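Local coordinates for putative lipoprotein (Bacteroides thetaiotaomicron, PDB 4Q1Z) that is of unknown function but, as a putative lipoprotein of a gut bacterium, is probably tethered to the cell envelope through a lipid, at residues D14-I19 with A95-V100; L30-D35 with V64-T69. All coordinates share one frame; numbering follows the deposited sequence.

Contact 1: D14-I19 with A95-V100; sequences DVYLDI and ALNIEV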
loop_
_atom_site.group_PDB
_atom_site.type_symbol
_atom_site.label_atom_id
_atom_site.label_comp_id
_atom_site.label_asym_id
_atom_site.label_seq_id
_atom_site.Cartn_x
_atom_site.Cartn_y
_atom_site.Cartn_z
ATOM N N ASP A 14 -37.818 -12.018 1.348
ATOM C CA ASP A 14 -37.419 -10.616 1.247
ATOM C C ASP A 14 -36.266 -10.368 2.212
ATOM O O ASP A 14 -36.377 -10.692 3.395
ATOM C CB ASP A 14 -38.605 -9.670 1.540
ATOM C CG ASP A 14 -39.721 -9.663 0.502
ATOM O OD1 ASP A 14 -39.431 -9.917 -0.695
ATOM O OD2 ASP A 14 -40.870 -9.342 0.873
ATOM N N VAL A 15 -35.139 -9.861 1.690
ATOM C CA VAL A 15 -33.933 -9.593 2.463
ATOM C C VAL A 15 -33.709 -8.078 2.482
ATOM O O VAL A 15 -33.838 -7.441 1.438
ATOM C CB VAL A 15 -32.725 -10.377 1.882
ATOM C CG1 VAL A 15 -31.441 -10.085 2.653
ATOM C CG2 VAL A 15 -32.998 -11.878 1.858
ATOM N N TYR A 16 -33.430 -7.501 3.673
ATOM C CA TYR A 16 -33.157 -6.068 3.858
ATOM C C TYR A 16 -31.796 -5.897 4.528
ATOM O O TYR A 16 -31.570 -6.424 5.619
ATOM C CB TYR A 16 -34.250 -5.363 4.687
ATOM C CG TYR A 16 -35.670 -5.711 4.288
ATOM C CD1 TYR A 16 -36.356 -4.957 3.340
ATOM C CD2 TYR A 16 -36.333 -6.784 4.870
ATOM C CE1 TYR A 16 -37.659 -5.274 2.966
ATOM C CE2 TYR A 16 -37.635 -7.113 4.504
ATOM C CZ TYR A 16 -38.298 -6.357 3.550
ATOM O OH TYR A 16 -39.600 -6.678 3.201
ATOM N N LEU A 17 -30.892 -5.176 3.865
ATOM C CA LEU A 17 -29.558 -4.966 4.367
ATOM C C LEU A 17 -29.418 -3.588 4.996
ATOM O O LEU A 17 -29.500 -2.561 4.311
ATOM C CB LEU A 17 -28.498 -5.161 3.262
ATOM C CG LEU A 17 -28.626 -6.372 2.332
ATOM C CD1 LEU A 17 -27.524 -6.368 1.338
ATOM C CD2 LEU A 17 -28.571 -7.668 3.098
ATOM N N ASP A 18 -29.209 -3.577 6.322
ATOM C CA ASP A 18 -28.963 -2.367 7.094
ATOM C C ASP A 18 -27.473 -2.157 7.034
ATOM O O ASP A 18 -26.734 -2.682 7.871
ATOM C CB ASP A 18 -29.504 -2.494 8.540
ATOM C CG ASP A 18 -29.517 -1.225 9.388
ATOM O OD1 ASP A 18 -28.969 -0.192 8.932
ATOM O OD2 ASP A 18 -30.088 -1.262 10.504
ATOM N N ILE A 19 -27.029 -1.476 5.964
ATOM C CA ILE A 19 -25.628 -1.194 5.706
ATOM C C ILE A 19 -25.266 0.046 6.526
ATOM O O ILE A 19 -25.972 1.054 6.489
ATOM C CB ILE A 19 -25.290 -1.105 4.194
ATOM C CG1 ILE A 19 -25.776 -2.391 3.474
ATOM C CG2 ILE A 19 -23.779 -0.942 4.007
ATOM C CD1 ILE A 19 -25.848 -2.374 1.991
ATOM N N ALA A 95 -39.792 -11.978 5.638
ATOM C CA ALA A 95 -38.818 -10.891 5.597
ATOM C C ALA A 95 -37.674 -11.119 6.587
ATOM O O ALA A 95 -37.914 -11.477 7.742
ATOM C CB ALA A 95 -39.503 -9.572 5.881
ATOM N N LEU A 96 -36.424 -10.918 6.120
ATOM C CA LEU A 96 -35.207 -11.101 6.910
ATOM C C LEU A 96 -34.337 -9.851 6.861
ATOM O O LEU A 96 -34.095 -9.301 5.779
ATOM C CB LEU A 96 -34.421 -12.329 6.415
ATOM C CG LEU A 96 -33.120 -12.697 7.146
ATOM C CD1 LEU A 96 -33.357 -12.999 8.631
ATOM C CD2 LEU A 96 -32.456 -13.874 6.485
ATOM N N ASN A 97 -33.871 -9.414 8.047
ATOM C CA ASN A 97 -33.031 -8.232 8.201
ATOM C C ASN A 97 -31.637 -8.629 8.652
ATOM O O ASN A 97 -31.484 -9.346 9.649
ATOM C CB ASN A 97 -33.652 -7.240 9.170
ATOM C CG ASN A 97 -35.034 -6.793 8.769
ATOM O OD1 ASN A 97 -35.201 -5.987 7.848
ATOM N ND2 ASN A 97 -36.062 -7.306 9.458
ATOM N N ILE A 98 -30.624 -8.191 7.877
ATOM C CA ILE A 98 -29.196 -8.422 8.123
ATOM C C ILE A 98 -28.515 -7.109 8.367
ATOM O O ILE A 98 -28.597 -6.209 7.537
ATOM C CB ILE A 98 -28.449 -9.173 6.968
ATOM C CG1 ILE A 98 -29.336 -10.129 6.108
ATOM C CG2 ILE A 98 -27.136 -9.796 7.451
ATOM C CD1 ILE A 98 -29.689 -11.438 6.713
ATOM N N GLU A 99 -27.796 -7.011 9.473
ATOM C CA GLU A 99 -26.982 -5.841 9.773
ATOM C C GLU A 99 -25.656 -6.027 9.087
ATOM O O GLU A 99 -24.983 -7.024 9.327
ATOM C CB GLU A 99 -26.814 -5.703 11.274
ATOM C CG GLU A 99 -26.261 -4.369 11.713
ATOM C CD GLU A 99 -26.179 -4.329 13.216
ATOM O OE1 GLU A 99 -27.205 -4.617 13.882
ATOM O OE2 GLU A 99 -25.060 -4.099 13.724
ATOM N N VAL A 100 -25.304 -5.099 8.189
ATOM C CA VAL A 100 -24.094 -5.171 7.366
ATOM C C VAL A 100 -23.151 -4.038 7.774
ATOM O O VAL A 100 -23.462 -2.865 7.563
ATOM C CB VAL A 100 -24.445 -5.143 5.843
ATOM C CG1 VAL A 100 -23.182 -5.154 4.980
ATOM C CG2 VAL A 100 -25.358 -6.306 5.471
#

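Contact 2: L30-D35 with V64-T69; sequences LTVKFD and VTVSGT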
loop_
_atom_site.group_PDB
_atom_site.type_symbol
_atom_site.label_atom_id
_atom_site.label_comp_id
_atom_site.label_asym_id
_atom_site.label_seq_id
_atom_site.Cartn_x
_atom_site.Cartn_y
_atom_site.Cartn_z
ATOM N N LEU A 30 -21.191 -7.749 -4.344
ATOM C CA LEU A 30 -21.991 -8.018 -3.157
ATOM C C LEU A 30 -22.904 -9.230 -3.368
ATOM O O LEU A 30 -23.648 -9.304 -4.348
ATOM C CB LEU A 30 -22.796 -6.751 -2.756
ATOM C CG LEU A 30 -23.585 -6.763 -1.438
ATOM C CD1 LEU A 30 -22.668 -6.912 -0.252
ATOM C CD2 LEU A 30 -24.390 -5.503 -1.282
ATOM N N THR A 31 -22.848 -10.174 -2.422
ATOM C CA THR A 31 -23.636 -11.395 -2.458
ATOM C C THR A 31 -24.319 -11.713 -1.127
ATOM O O THR A 31 -23.864 -11.323 -0.047
ATOM C CB THR A 31 -22.761 -12.586 -2.864
ATOM O OG1 THR A 31 -21.543 -12.572 -2.104
ATOM C CG2 THR A 31 -22.485 -12.637 -4.375
ATOM N N VAL A 32 -25.424 -12.444 -1.238
ATOM C CA VAL A 32 -26.201 -12.986 -0.142
ATOM C C VAL A 32 -26.209 -14.489 -0.363
ATOM O O VAL A 32 -26.814 -14.963 -1.318
ATOM C CB VAL A 32 -27.623 -12.369 -0.002
ATOM C CG1 VAL A 32 -28.446 -13.125 1.025
ATOM C CG2 VAL A 32 -27.530 -10.907 0.402
ATOM N N LYS A 33 -25.451 -15.215 0.465
ATOM C CA LYS A 33 -25.346 -16.673 0.447
ATOM C C LYS A 33 -26.297 -17.257 1.513
ATOM O O LYS A 33 -26.385 -16.703 2.615
ATOM C CB LYS A 33 -23.888 -17.138 0.702
ATOM C CG LYS A 33 -22.879 -16.873 -0.422
ATOM C CD LYS A 33 -21.418 -17.112 0.045
ATOM C CE LYS A 33 -20.358 -16.791 -1.006
ATOM N NZ LYS A 33 -19.028 -16.424 -0.417
ATOM N N PHE A 34 -27.023 -18.346 1.171
ATOM C CA PHE A 34 -27.924 -19.088 2.069
ATOM C C PHE A 34 -27.433 -20.538 2.197
ATOM O O PHE A 34 -27.793 -21.362 1.356
ATOM C CB PHE A 34 -29.370 -19.069 1.548
ATOM C CG PHE A 34 -30.118 -17.762 1.586
ATOM C CD1 PHE A 34 -29.905 -16.795 0.613
ATOM C CD2 PHE A 34 -31.124 -17.549 2.516
ATOM C CE1 PHE A 34 -30.657 -15.617 0.603
ATOM C CE2 PHE A 34 -31.864 -16.364 2.515
ATOM C CZ PHE A 34 -31.617 -15.401 1.569
ATOM N N ASP A 35 -26.580 -20.844 3.209
ATOM C CA ASP A 35 -26.026 -22.195 3.429
ATOM C C ASP A 35 -26.927 -23.073 4.369
ATOM O O ASP A 35 -27.762 -22.540 5.113
ATOM C CB ASP A 35 -24.592 -22.111 3.978
ATOM N N VAL A 64 -27.449 -17.264 6.855
ATOM C CA VAL A 64 -27.388 -16.275 5.783
ATOM C C VAL A 64 -26.194 -15.348 5.999
ATOM O O VAL A 64 -26.031 -14.799 7.088
ATOM C CB VAL A 64 -28.731 -15.503 5.688
ATOM C CG1 VAL A 64 -28.759 -14.578 4.477
ATOM C CG2 VAL A 64 -29.910 -16.469 5.655
ATOM N N THR A 65 -25.344 -15.205 4.963
ATOM C CA THR A 65 -24.140 -14.364 5.012
ATOM C C THR A 65 -24.122 -13.364 3.854
ATOM O O THR A 65 -24.485 -13.706 2.721
ATOM C CB THR A 65 -22.867 -15.221 5.015
ATOM O OG1 THR A 65 -23.020 -16.262 4.057
ATOM C CG2 THR A 65 -22.589 -15.850 6.361
ATOM N N VAL A 66 -23.711 -12.121 4.170
ATOM C CA VAL A 66 -23.579 -10.985 3.255
ATOM C C VAL A 66 -22.112 -10.610 3.186
ATOM O O VAL A 66 -21.466 -10.533 4.224
ATOM C CB VAL A 66 -24.458 -9.769 3.670
ATOM C CG1 VAL A 66 -24.340 -8.619 2.668
ATOM C CG2 VAL A 66 -25.915 -10.168 3.865
ATOM N N SER A 67 -21.574 -10.435 1.962
ATOM C CA SER A 67 -20.181 -10.053 1.705
ATOM C C SER A 67 -20.039 -9.376 0.341
ATOM O O SER A 67 -20.633 -9.803 -0.654
ATOM C CB SER A 67 -19.249 -11.257 1.791
ATOM O OG SER A 67 -17.890 -10.865 1.681
ATOM N N GLY A 68 -19.239 -8.326 0.321
ATOM C CA GLY A 68 -18.993 -7.523 -0.865
ATOM C C GLY A 68 -18.301 -6.234 -0.516
ATOM O O GLY A 68 -17.767 -6.092 0.592
ATOM N N THR A 69 -18.334 -5.280 -1.452
ATOM C CA THR A 69 -17.646 -3.995 -1.321
ATOM C C THR A 69 -18.591 -2.826 -1.606
ATOM O O THR A 69 -19.371 -2.863 -2.555
ATOM C CB THR A 69 -16.374 -3.983 -2.234
ATOM O OG1 THR A 69 -15.387 -4.805 -1.620
ATOM C CG2 THR A 69 -15.757 -2.598 -2.427
#

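Contact 1: D14-I19 with A95-V100
Tyr16 lies across Asn97 and reaches back toward Ala95 on the neighbouring, parallel strand. Tyr16 CB starts beside the amide oxygen, 3.4 Å from Asn97 OD1. With CG turned away from its own carbonyl carbon (chi1 -45°), the ring runs back toward the start of both strands. Tyr16 CD2 comes within 3.3 Å of Asn97 OD1. Ring and amide planes are 26° apart. Farther out, Tyr16 CE2 brings the ring edge to 3.4 Å from Ala95 CB, which sits in the ring plane, and OH still passes near that methyl.

The Tyr16 backbone binds both ways: its N donates to Leu96 O at 2.8 Å and its O accepts from Ile98 N at 3.0 Å. On the opposite face, Ile98 CG1 touches both Val15 CG1 and Leu17 CD2, each at 4.0 Å, while Val100 CG2 packs on Leu17 CB. These side chains turn inward to Val66 and Phe34; Tyr16 and Asn97 are exposed. The sheet's first strand along the chain, 11-19, thus runs parallel beside its last, 95-105, the pair lying between 51-57 and 77-89, and the sheet folds over a shared core, consistent with a beta-sandwich of the immunoglobulin-like kind.

Contact 2: L30-D35 with V64-T69
Ser67 O takes two bonds from Thr31, one from the backbone N at 2.9 Å and a longer one from OG1 at 3.3 Å, and the two donors approach from opposite faces of the carbonyl plane. The hydroxyl is placed for this by a chi1 of 47°, which sets OG1 between the backbone N and the carbonyl carbon. With alanine in place of Thr31 the hydroxyl is gone, and Ser67 O would probably lose the second of these two donors while keeping the bond from the backbone N.

The return bond, from Ser67 N to Thr31 O, is 3.2 Å long. Two residues along, Lys33 and Thr65 form a second hydrogen-bonded pair, and Thr65 OG1 rests against Lys33 CB.

On the other side of the strands the contact is apolar. Val64 CG1 stands over the centre of the Phe34 ring in a CH-pi contact, 4.1 Å from the ring centroid, while its sister methyl CG2 meets Phe34 CD2 at 3.5 Å. Val32 and Val66 lie side by side, and Leu30 CD1 closes on Val66 CG1 at 3.8 Å.

Farther out, Phe34 packs on Val54 and Ile57. The chemistry is thus two-sided: the Thr31 hydroxyl adds a second donor to a backbone carbonyl, and Ser67 OG is hydrogen-bonded to Glu362 and Tyr79, whereas the valines and Phe34 commit the other face to a hydrophobic core.

The two contacts illustrate how one sheet can supply both walls of its own core. Their centres are about 11 Å apart, and both belong to the mixed seven-stranded N-terminal sheet. Strand 11-19 comes first, then 24-35, 60-72 and 95-105, so both strands of contact 2 lie in the chain between the two strands of contact 1. Strand 77-89 separates 60-72 from 95-105 in the sheet, yet their side chains meet across the interior, Leu96 CD2 lying 3.7 Å from Val64 CG2. Strand 11-19 joins in, with Val15 CG2 3.8 Å from Phe34 CZ. The parallel pairing brings the start of the chain next to residues 95-100, closing the N-terminal sheet of this two-domain protein around its core.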